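Local coordinates for extracellular protein containing a SCP domain (Bacillus anthracis, PDB 4IFA) that is of unknown function but belongs to the SCP/CAP (cysteine-rich secretory protein) family and is an extracellular protein considered a vaccine candidate, at residues G78-W82 against V102-V106; E152-L158 against R192-L196; D163-Y169 against G179-D185. One frame throughout, in Å; residues are numbered along the deposited sequence. Where two conformers were deposited one is given.

Interaction 1. Residues G78-W82 against V102-V106; sequences GYEWW and VTAYV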
loop_
_atom_site.group_PDB
_atom_site.type_symbol
_atom_site.label_atom_id
_atom_site.label_comp_id
_atom_site.label_asym_id
_atom_site.label_seq_id
_atom_site.Cartn_x
_atom_site.Cartn_y
_atom_site.Cartn_z
ATOM N N GLY A 78 -14.789 5.283 -0.027
ATOM C CA GLY A 78 -15.749 5.651 -1.079
ATOM C C GLY A 78 -15.428 5.439 -2.554
ATOM O O GLY A 78 -16.236 5.816 -3.429
ATOM N N TYR A 79 -14.219 5.018 -2.851
ATOM C CA TYR A 79 -13.786 4.633 -4.189
ATOM C C TYR A 79 -13.572 3.117 -4.221
ATOM O O TYR A 79 -13.365 2.478 -3.172
ATOM C CB TYR A 79 -12.528 5.389 -4.657
ATOM C CG TYR A 79 -11.338 5.267 -3.719
ATOM C CD1 TYR A 79 -10.520 4.131 -3.721
ATOM C CD2 TYR A 79 -11.047 6.278 -2.796
ATOM C CE1 TYR A 79 -9.440 4.022 -2.845
ATOM C CE2 TYR A 79 -9.960 6.162 -1.929
ATOM C CZ TYR A 79 -9.198 5.038 -1.949
ATOM O OH TYR A 79 -8.128 4.924 -1.084
ATOM N N GLU A 80 -13.650 2.549 -5.413
ATOM C CA GLU A 80 -13.336 1.149 -5.680
ATOM C C GLU A 80 -11.942 1.118 -6.302
ATOM O O GLU A 80 -11.586 1.941 -7.173
ATOM C CB GLU A 80 -14.331 0.528 -6.667
ATOM C CG GLU A 80 -15.740 0.344 -6.170
ATOM C CD GLU A 80 -16.617 -0.164 -7.275
ATOM O OE1 GLU A 80 -17.065 0.655 -8.111
ATOM O OE2 GLU A 80 -16.872 -1.376 -7.305
ATOM N N TRP A 81 -11.147 0.162 -5.870
ATOM C CA TRP A 81 -9.840 -0.045 -6.470
ATOM C C TRP A 81 -9.946 -0.887 -7.725
ATOM O O TRP A 81 -10.545 -1.990 -7.708
ATOM C CB TRP A 81 -8.871 -0.732 -5.519
ATOM C CG TRP A 81 -8.351 0.019 -4.350
ATOM C CD1 TRP A 81 -8.581 -0.253 -3.017
ATOM C CD2 TRP A 81 -7.412 1.093 -4.381
ATOM N NE1 TRP A 81 -7.842 0.596 -2.236
ATOM C CE2 TRP A 81 -7.090 1.407 -3.040
ATOM C CE3 TRP A 81 -6.810 1.814 -5.408
ATOM C CZ2 TRP A 81 -6.193 2.423 -2.711
ATOM C CZ3 TRP A 81 -5.912 2.807 -5.077
ATOM C CH2 TRP A 81 -5.641 3.122 -3.732
ATOM N N TRP A 82 -9.348 -0.405 -8.805
ATOM C CA TRP A 82 -9.207 -1.132 -10.069
ATOM C C TRP A 82 -7.722 -1.519 -10.060
ATOM O O TRP A 82 -6.835 -0.647 -10.228
ATOM C CB TRP A 82 -9.531 -0.232 -11.261
ATOM C CG TRP A 82 -10.969 0.090 -11.501
ATOM C CD1 TRP A 82 -11.964 0.217 -10.579
ATOM C CD2 TRP A 82 -11.526 0.443 -12.760
ATOM N NE1 TRP A 82 -13.147 0.576 -11.215
ATOM C CE2 TRP A 82 -12.903 0.713 -12.555
ATOM C CE3 TRP A 82 -11.001 0.536 -14.053
ATOM C CZ2 TRP A 82 -13.761 1.085 -13.604
ATOM C CZ3 TRP A 82 -11.862 0.875 -15.097
ATOM C CH2 TRP A 82 -13.217 1.175 -14.864
ATOM N N VAL A 102 -10.039 9.200 -8.833
ATOM C CA VAL A 102 -9.759 10.084 -7.706
ATOM C C VAL A 102 -8.427 9.831 -6.993
ATOM O O VAL A 102 -7.960 10.685 -6.252
ATOM C CB VAL A 102 -10.924 10.061 -6.667
ATOM C CG1 VAL A 102 -12.255 10.492 -7.353
ATOM C CG2 VAL A 102 -11.087 8.739 -5.929
ATOM N N THR A 103 -7.822 8.681 -7.241
ATOM C CA THR A 103 -6.564 8.300 -6.598
ATOM C C THR A 103 -5.899 7.211 -7.379
ATOM O O THR A 103 -6.527 6.577 -8.222
ATOM C CB THR A 103 -6.852 7.873 -5.124
ATOM O OG1 THR A 103 -5.631 7.690 -4.367
ATOM C CG2 THR A 103 -7.642 6.597 -5.034
ATOM N N ALA A 104 -4.602 6.989 -7.126
ATOM C CA ALA A 104 -3.890 5.840 -7.700
ATOM C C ALA A 104 -2.679 5.565 -6.845
ATOM O O ALA A 104 -2.131 6.486 -6.256
ATOM C CB ALA A 104 -3.456 6.076 -9.169
ATOM N N TYR A 105 -2.275 4.305 -6.799
ATOM C CA TYR A 105 -1.038 3.921 -6.156
ATOM C C TYR A 105 -0.190 3.153 -7.169
ATOM O O TYR A 105 -0.604 2.126 -7.723
ATOM C CB TYR A 105 -1.282 3.045 -4.922
ATOM C CG TYR A 105 0.010 2.631 -4.263
ATOM C CD1 TYR A 105 0.807 3.570 -3.657
ATOM C CD2 TYR A 105 0.459 1.299 -4.275
ATOM C CE1 TYR A 105 2.013 3.242 -3.060
ATOM C CE2 TYR A 105 1.707 0.979 -3.675
ATOM C CZ TYR A 105 2.442 1.952 -3.082
ATOM O OH TYR A 105 3.658 1.653 -2.433
ATOM N N VAL A 106 1.033 3.657 -7.378
ATOM C CA VAL A 106 2.038 3.092 -8.270
ATOM C C VAL A 106 3.107 2.362 -7.497
ATOM O O VAL A 106 3.706 2.941 -6.585
ATOM C CB VAL A 106 2.716 4.230 -9.099
ATOM C CG1 VAL A 106 3.851 3.646 -9.952
ATOM C CG2 VAL A 106 1.678 4.948 -9.958
HETATM O O HOH W 1 -5.529 6.151 -1.998
#
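Strand 80-82 and strand 102-106 run in broadly the same direction, their N-to-C axes 44° apart and 8.8 Å at closest approach. They are not paired to each other: strand 92-97 lies between them in the antiparallel sheet of the CAP-associated N-terminal region, so side chains make the contact. Val102 and Thr103 form a classic beta bulge opposite Gly95, and both point toward segment 78-82. The methyl CG2 of Thr103 sits over the centre of the Tyr79 ring, 3.7 Å from the centroid and 8° off the normal, a CH-pi contact. Beside it, Val102 CG2 packs 3.9 Å from Tyr79 CB. Trp81 comes in at the end of its indole, CZ3 lying 4.2 Å from Thr103 CG2, while Tyr79 CE1 covers one indole face near the rim. With chi1 at -171°, OG1 of Thr103 lies anti to the backbone N, which turns CG2 onto the phenol. A water donates to Thr103 OG1 at 2.8 Å and also hydrogen-bonds to Tyr79 OH; OG1 is also hydrogen-bonded to Tyr182 O in the adjoining strand. Thr103 is thus used on both branches, its methyl for aromatic packing and its hydroxyl for polar bonds within a buried contact.

Interaction 2. Residues E152-L158 against R192-L196; sequences EVMEQPL and RPYQL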
loop_
_atom_site.group_PDB
_atom_site.type_symbol
_atom_site.label_atom_id
_atom_site.label_comp_id
_atom_site.label_asym_id
_atom_site.label_seq_id
_atom_site.Cartn_x
_atom_site.Cartn_y
_atom_site.Cartn_z
ATOM N N GLU A 152 7.790 11.200 8.967
ATOM C CA GLU A 152 6.913 11.273 7.806
ATOM C C GLU A 152 7.543 12.042 6.624
ATOM O O GLU A 152 7.390 11.655 5.460
ATOM C CB GLU A 152 5.556 11.855 8.219
ATOM C CG GLU A 152 4.766 10.846 9.087
ATOM C CD GLU A 152 3.589 11.440 9.844
ATOM O OE1 GLU A 152 3.537 12.671 10.048
ATOM O OE2 GLU A 152 2.718 10.647 10.278
ATOM N N VAL A 153 8.267 13.124 6.921
ATOM C CA VAL A 153 8.931 13.863 5.870
ATOM C C VAL A 153 9.995 12.995 5.137
ATOM O O VAL A 153 10.203 13.164 3.926
ATOM C CB VAL A 153 9.529 15.190 6.410
ATOM C CG1 VAL A 153 10.509 15.840 5.424
ATOM C CG2 VAL A 153 8.401 16.150 6.770
HETATM N N MSE A 154 10.644 12.082 5.861
HETATM C CA MSE A 154 11.660 11.198 5.262
HETATM C C MSE A 154 11.136 9.900 4.679
HETATM O O MSE A 154 11.789 9.323 3.802
HETATM C CB MSE A 154 12.740 10.844 6.271
HETATM C CG MSE A 154 13.606 12.030 6.681
HETATM SE SE MSE A 154 15.011 11.569 7.942
HETATM C CE MSE A 154 13.926 11.245 9.521
ATOM N N GLU A 155 9.994 9.423 5.179
ATOM C CA GLU A 155 9.406 8.175 4.701
ATOM C C GLU A 155 8.233 8.272 3.750
ATOM O O GLU A 155 8.043 7.349 2.950
ATOM C CB GLU A 155 8.984 7.278 5.909
ATOM C CG GLU A 155 10.202 6.924 6.769
ATOM C CD GLU A 155 9.902 6.039 7.972
ATOM O OE1 GLU A 155 8.730 5.664 8.195
ATOM O OE2 GLU A 155 10.864 5.773 8.724
ATOM N N GLN A 156 7.410 9.315 3.878
ATOM C CA GLN A 156 6.188 9.445 3.086
ATOM C C GLN A 156 5.700 10.885 2.953
ATOM O O GLN A 156 4.551 11.198 3.286
ATOM C CB GLN A 156 5.092 8.540 3.658
ATOM C CG GLN A 156 4.878 8.753 5.167
ATOM C CD GLN A 156 3.619 8.115 5.707
ATOM O OE1 GLN A 156 2.552 8.234 5.110
ATOM N NE2 GLN A 156 3.720 7.502 6.887
ATOM N N PRO A 157 6.591 11.769 2.455
ATOM C CA PRO A 157 6.243 13.177 2.293
ATOM C C PRO A 157 5.158 13.387 1.206
ATOM O O PRO A 157 4.887 12.494 0.399
ATOM C CB PRO A 157 7.582 13.825 1.876
ATOM C CG PRO A 157 8.291 12.721 1.175
ATOM C CD PRO A 157 7.975 11.507 1.998
ATOM N N LEU A 158 4.593 14.598 1.191
ATOM C CA LEU A 158 3.517 15.001 0.270
ATOM C C LEU A 158 3.940 16.188 -0.590
ATOM O O LEU A 158 4.489 17.170 -0.073
ATOM C CB LEU A 158 2.264 15.388 1.068
ATOM C CG LEU A 158 0.977 15.352 0.241
ATOM C CD1 LEU A 158 0.503 13.897 -0.058
ATOM C CD2 LEU A 158 -0.133 16.160 0.936
ATOM N N ARG A 192 -6.247 10.811 5.597
ATOM C CA ARG A 192 -5.544 11.451 6.747
ATOM C C ARG A 192 -4.209 10.786 7.083
ATOM O O ARG A 192 -4.037 10.208 8.141
ATOM C CB ARG A 192 -6.431 11.469 8.000
ATOM C CG ARG A 192 -7.728 12.197 7.789
ATOM C CD ARG A 192 -8.430 12.517 9.106
ATOM N NE ARG A 192 -9.718 13.191 8.898
ATOM C CZ ARG A 192 -10.437 13.773 9.860
ATOM N NH1 ARG A 192 -10.008 13.792 11.122
ATOM N NH2 ARG A 192 -11.599 14.353 9.564
ATOM N N PRO A 193 -3.237 10.883 6.177
ATOM C CA PRO A 193 -1.980 10.180 6.439
ATOM C C PRO A 193 -1.120 10.746 7.558
ATOM O O PRO A 193 -0.211 10.055 8.022
ATOM C CB PRO A 193 -1.221 10.294 5.125
ATOM C CG PRO A 193 -2.002 11.115 4.252
ATOM C CD PRO A 193 -3.312 11.439 4.820
ATOM N N TYR A 194 -1.393 11.987 7.968
ATOM C CA TYR A 194 -0.617 12.667 8.992
ATOM C C TYR A 194 -1.565 13.339 9.998
ATOM O O TYR A 194 -2.778 13.387 9.783
ATOM C CB TYR A 194 0.242 13.767 8.355
ATOM C CG TYR A 194 0.808 13.427 6.981
ATOM C CD1 TYR A 194 1.827 12.482 6.825
ATOM C CD2 TYR A 194 0.340 14.070 5.844
ATOM C CE1 TYR A 194 2.341 12.168 5.562
ATOM C CE2 TYR A 194 0.869 13.777 4.567
ATOM C CZ TYR A 194 1.850 12.836 4.438
ATOM O OH TYR A 194 2.328 12.591 3.165
ATOM N N GLN A 195 -0.985 13.862 11.076
ATOM C CA GLN A 195 -1.726 14.603 12.080
ATOM C C GLN A 195 -2.437 15.764 11.391
ATOM O O GLN A 195 -1.825 16.462 10.584
ATOM C CB GLN A 195 -0.772 15.096 13.165
ATOM C CG GLN A 195 -1.427 15.972 14.233
ATOM C CD GLN A 195 -0.539 16.167 15.446
ATOM O OE1 GLN A 195 -0.228 15.212 16.167
ATOM N NE2 GLN A 195 -0.157 17.409 15.703
ATOM N N LEU A 196 -3.718 15.974 11.714
ATOM C CA LEU A 196 -4.535 17.004 11.053
ATOM C C LEU A 196 -5.200 17.994 12.008
ATOM O O LEU A 196 -5.892 17.595 12.952
ATOM C CB LEU A 196 -5.631 16.331 10.204
ATOM C CG LEU A 196 -6.648 17.248 9.486
ATOM C CD1 LEU A 196 -6.042 18.040 8.329
ATOM C CD2 LEU A 196 -7.827 16.435 8.976
HETATM O O HOH W 2 1.870 13.798 11.554
HETATM O O HOH W 3 1.416 8.082 8.217
#
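Tyr194 OH donates a hydrogen bond to Gln156 O, 2.6 Å away, approaching in the carbonyl plane with a C=O...O angle of 155°. The accepting carbonyl belongs to the first residue beyond helix 150-155, and it meets the Tyr194 ring at its edge. Leu158 adds CB 3.5 Å from Tyr194 OH, so aliphatic carbon flanks the bonded hydroxyl. At the other part of the ring, Glu152 runs alongside, head to tail with it: its CD lies 3.6 Å from Tyr194 CD1 at the ring edge, with carboxylate and ring planes 68° apart. Glu152 and Gln156 are one helical turn apart, joined by the Gln156 N to Glu152 O bond, and the tyrosine spans both. Within the CAP-associated N-terminal region, this fastens the end of helix 150-155 to the segment that leaves helix 185-191 and enters strand 195-198, the edge strand of a separate three-stranded sheet. Two waters extend the polar contact. One donates to Glu152 OE1 and accepts from Gln195 N at 2.9 Å; the same OE1 also takes the backbone N-H of Ser149. The other donates to Pro193 O at 2.6 Å and has a weak bond from Gln156 NE2. Gln156 CG is wedged between its own backbone N and carbonyl carbon (chi1 52°), and the otherwise extended chain carries the amide past the tyrosine, OE1 lying 4.0 Å from Tyr194 CE1. Pro193 CB covers one face of the Tyr194 ring over its centre, while Gln167 of strand 164-171 also touches both Pro193 and Tyr194.

Interaction 3. Residues D163-Y169 against G179-D185; sequences DGWAQLY and GVRYMDD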
loop_
_atom_site.group_PDB
_atom_site.type_symbol
_atom_site.label_atom_id
_atom_site.label_comp_id
_atom_site.label_asym_id
_atom_site.label_seq_id
_atom_site.Cartn_x
_atom_site.Cartn_y
_atom_site.Cartn_z
ATOM N N ASP A 163 -4.195 20.010 -9.608
ATOM C CA ASP A 163 -5.416 19.368 -9.077
ATOM C C ASP A 163 -5.162 18.136 -8.212
ATOM O O ASP A 163 -5.771 17.051 -8.421
ATOM C CB ASP A 163 -6.398 18.993 -10.185
ATOM C CG ASP A 163 -7.401 20.082 -10.462
ATOM O OD1 ASP A 163 -7.168 21.247 -10.070
ATOM O OD2 ASP A 163 -8.439 19.756 -11.064
ATOM N N GLY A 164 -4.194 18.240 -7.306
ATOM C CA GLY A 164 -4.047 17.169 -6.359
ATOM C C GLY A 164 -2.733 17.079 -5.614
ATOM O O GLY A 164 -2.013 18.060 -5.458
ATOM N N TRP A 165 -2.426 15.864 -5.173
ATOM C CA TRP A 165 -1.261 15.593 -4.351
ATOM C C TRP A 165 -0.604 14.290 -4.724
ATOM O O TRP A 165 -1.241 13.381 -5.259
ATOM C CB TRP A 165 -1.722 15.459 -2.897
ATOM C CG TRP A 165 -2.551 16.622 -2.466
ATOM C CD1 TRP A 165 -3.904 16.733 -2.520
ATOM C CD2 TRP A 165 -2.062 17.885 -1.997
ATOM N NE1 TRP A 165 -4.298 17.982 -2.074
ATOM C CE2 TRP A 165 -3.180 18.704 -1.752
ATOM C CE3 TRP A 165 -0.785 18.392 -1.744
ATOM C CZ2 TRP A 165 -3.057 19.996 -1.259
ATOM C CZ3 TRP A 165 -0.671 19.689 -1.259
ATOM C CH2 TRP A 165 -1.790 20.461 -1.019
ATOM N N ALA A 166 0.678 14.166 -4.399
ATOM C CA ALA A 166 1.424 12.915 -4.559
ATOM C C ALA A 166 2.099 12.619 -3.239
ATOM O O ALA A 166 2.864 13.425 -2.745
ATOM C CB ALA A 166 2.489 12.994 -5.658
ATOM N N GLN A 167 1.792 11.474 -2.659
ATOM C CA GLN A 167 2.459 10.984 -1.452
ATOM C C GLN A 167 3.581 10.077 -1.955
ATOM O O GLN A 167 3.335 9.094 -2.658
ATOM C CB GLN A 167 1.484 10.193 -0.586
ATOM C CG GLN A 167 1.968 9.706 0.778
ATOM C CD GLN A 167 0.832 9.010 1.568
ATOM O OE1 GLN A 167 -0.145 8.516 0.997
ATOM N NE2 GLN A 167 1.002 8.930 2.875
ATOM N N LEU A 168 4.803 10.394 -1.557
ATOM C CA LEU A 168 6.008 9.731 -2.079
ATOM C C LEU A 168 6.525 8.769 -1.031
ATOM O O LEU A 168 7.121 9.186 -0.044
ATOM C CB LEU A 168 7.066 10.771 -2.463
ATOM C CG LEU A 168 6.615 11.896 -3.408
ATOM C CD1 LEU A 168 7.769 12.903 -3.603
ATOM C CD2 LEU A 168 6.163 11.345 -4.735
ATOM N N TYR A 169 6.310 7.474 -1.256
ATOM C CA TYR A 169 6.701 6.469 -0.284
ATOM C C TYR A 169 8.149 6.047 -0.508
ATOM O O TYR A 169 8.523 5.575 -1.587
ATOM C CB TYR A 169 5.791 5.249 -0.363
ATOM C CG TYR A 169 4.424 5.381 0.278
ATOM C CD1 TYR A 169 4.293 5.461 1.659
ATOM C CD2 TYR A 169 3.248 5.335 -0.479
ATOM C CE1 TYR A 169 3.074 5.520 2.275
ATOM C CE2 TYR A 169 2.012 5.371 0.144
ATOM C CZ TYR A 169 1.934 5.469 1.503
ATOM O OH TYR A 169 0.717 5.439 2.171
ATOM N N GLY A 179 7.170 3.855 -3.965
ATOM C CA GLY A 179 5.760 3.953 -4.426
ATOM C C GLY A 179 5.302 5.375 -4.471
ATOM O O GLY A 179 5.918 6.246 -3.847
ATOM N N VAL A 180 4.227 5.628 -5.247
ATOM C CA VAL A 180 3.659 6.975 -5.323
ATOM C C VAL A 180 2.141 6.811 -5.213
ATOM O O VAL A 180 1.540 6.070 -5.991
ATOM C CB VAL A 180 3.987 7.682 -6.651
ATOM C CG1 VAL A 180 3.319 9.045 -6.723
ATOM C CG2 VAL A 180 5.527 7.838 -6.812
ATOM N N ARG A 181 1.545 7.516 -4.245
ATOM C CA ARG A 181 0.091 7.558 -4.096
ATOM C C ARG A 181 -0.416 8.925 -4.493
ATOM O O ARG A 181 -0.247 9.876 -3.764
ATOM C CB ARG A 181 -0.360 7.195 -2.663
ATOM C CG ARG A 181 -1.857 7.043 -2.536
ATOM C CD ARG A 181 -2.309 7.206 -1.100
ATOM N NE ARG A 181 -1.802 6.220 -0.142
ATOM C CZ ARG A 181 -2.410 5.099 0.249
ATOM N NH1 ARG A 181 -3.529 4.700 -0.289
ATOM N NH2 ARG A 181 -1.850 4.342 1.188
ATOM N N TYR A 182 -1.099 9.018 -5.641
ATOM C CA TYR A 182 -1.698 10.244 -6.080
ATOM C C TYR A 182 -3.092 10.333 -5.462
ATOM O O TYR A 182 -3.782 9.319 -5.389
ATOM C CB TYR A 182 -1.878 10.251 -7.591
ATOM C CG TYR A 182 -0.559 10.191 -8.349
ATOM C CD1 TYR A 182 0.322 11.249 -8.311
ATOM C CD2 TYR A 182 -0.227 9.097 -9.143
ATOM C CE1 TYR A 182 1.538 11.212 -9.010
ATOM C CE2 TYR A 182 0.941 9.061 -9.856
ATOM C CZ TYR A 182 1.820 10.118 -9.816
ATOM O OH TYR A 182 2.999 10.057 -10.534
HETATM N N MSE A 183 -3.449 11.522 -4.996
HETATM C CA MSE A 183 -4.771 11.748 -4.401
HETATM C C MSE A 183 -5.316 13.102 -4.728
HETATM O O MSE A 183 -4.571 14.072 -4.716
HETATM C CB MSE A 183 -4.649 11.693 -2.876
HETATM C CG MSE A 183 -4.225 10.359 -2.305
HETATM SE SE MSE A 183 -3.992 10.430 -0.316
HETATM C CE MSE A 183 -2.255 11.235 -0.347
ATOM N N ASP A 184 -6.613 13.187 -5.019
ATOM C CA ASP A 184 -7.275 14.486 -5.134
ATOM C C ASP A 184 -7.499 15.019 -3.689
ATOM O O ASP A 184 -7.205 14.327 -2.695
ATOM C CB ASP A 184 -8.569 14.419 -6.003
ATOM C CG ASP A 184 -9.670 13.543 -5.419
ATOM O OD1 ASP A 184 -9.551 12.998 -4.298
ATOM O OD2 ASP A 184 -10.701 13.399 -6.118
ATOM N N ASP A 185 -7.974 16.262 -3.562
ATOM C CA ASP A 185 -8.159 16.857 -2.231
ATOM C C ASP A 185 -9.061 16.012 -1.313
ATOM O O ASP A 185 -8.740 15.768 -0.142
ATOM C CB ASP A 185 -8.819 18.236 -2.336
ATOM C CG ASP A 185 -7.929 19.319 -2.971
ATOM O OD1 ASP A 185 -6.735 19.112 -3.258
ATOM O OD2 ASP A 185 -8.461 20.434 -3.163
#
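Arg181 reaches across to two residues of the partner strand. Its NH2 donates to Tyr169 OH at 3.0 Å in a nearly straight bond (169°), the hydroxyl lying in the guanidinium plane, and its NE makes a weak bond to Gln167 OE1. A salt bridge from NH1 to Asp297 holds another corner of the same group, linking this hairpin to the polypeptide just before helix 298-306. The two segments are the arms of an antiparallel beta hairpin, strands 164-171 and 176-183, in the seven-stranded sheet of the CAP-associated N-terminal region. Trp165 with Met183, Gln167 with Arg181 and Tyr169 with Gly179 are hydrogen-bonded pairs, each closed by two backbone bonds; Gln167 N to Arg181 O is 2.8 Å and almost linear. Ala166 with Tyr182 and Leu168 with Val180 are the non-hydrogen-bonded pairs between them.

On the face bearing Gln167 and Arg181, these two side chains extend together. Both have CG anti to the backbone N (chi1 -172° for Arg181), but Arg181 then bends at chi3, which turns its guanidinium edge to the glutamine oxygen and the phenol. Selenomethionine Met183 brings CE to 3.9 Å from Gln167 CB, and Leu188 of helix 185-191 packs on Trp165 and Met183. On the other face, Ala166, Leu168, Val180 and Tyr182 pack through apolar atoms: Ala166 CB sits 3.8 Å from Tyr182 CD1, and Leu168 CD2 is 4.1 Å from Val180 CG2. At the end of the pairing Asp184 is the N-cap of helix 185-191, its OD1 hydrogen-bonded to Thr187 OG1. Beyond it, Trp165 NE1 donates to Asp185 OD1 at 2.9 Å, meeting that oxygen on its anti side, 29° out of the carboxylate plane.

Overall arrangement
From the N terminus, interaction 1 closes first, as 102-106 returns beside 78-82 with strand 92-97 between them, and it ends before the other two begin. Interaction 2 then opens at 152-158 and closes at 192-196, with interaction 3, the hairpin 163-169/179-185, nested inside its loop. All lie in the CAP-associated N-terminal region. Interactions 1 and 3 meet where strands 100-106 and 176-183 are neighbours in the seven-stranded sheet, through Ala104 O with Tyr182 N and Tyr105 against Tyr169. Interactions 2 and 3 join through Pro157 O with Leu168 N and Leu158 against Trp165. Interactions 1 and 2 do not touch; their centres are 19 Å apart.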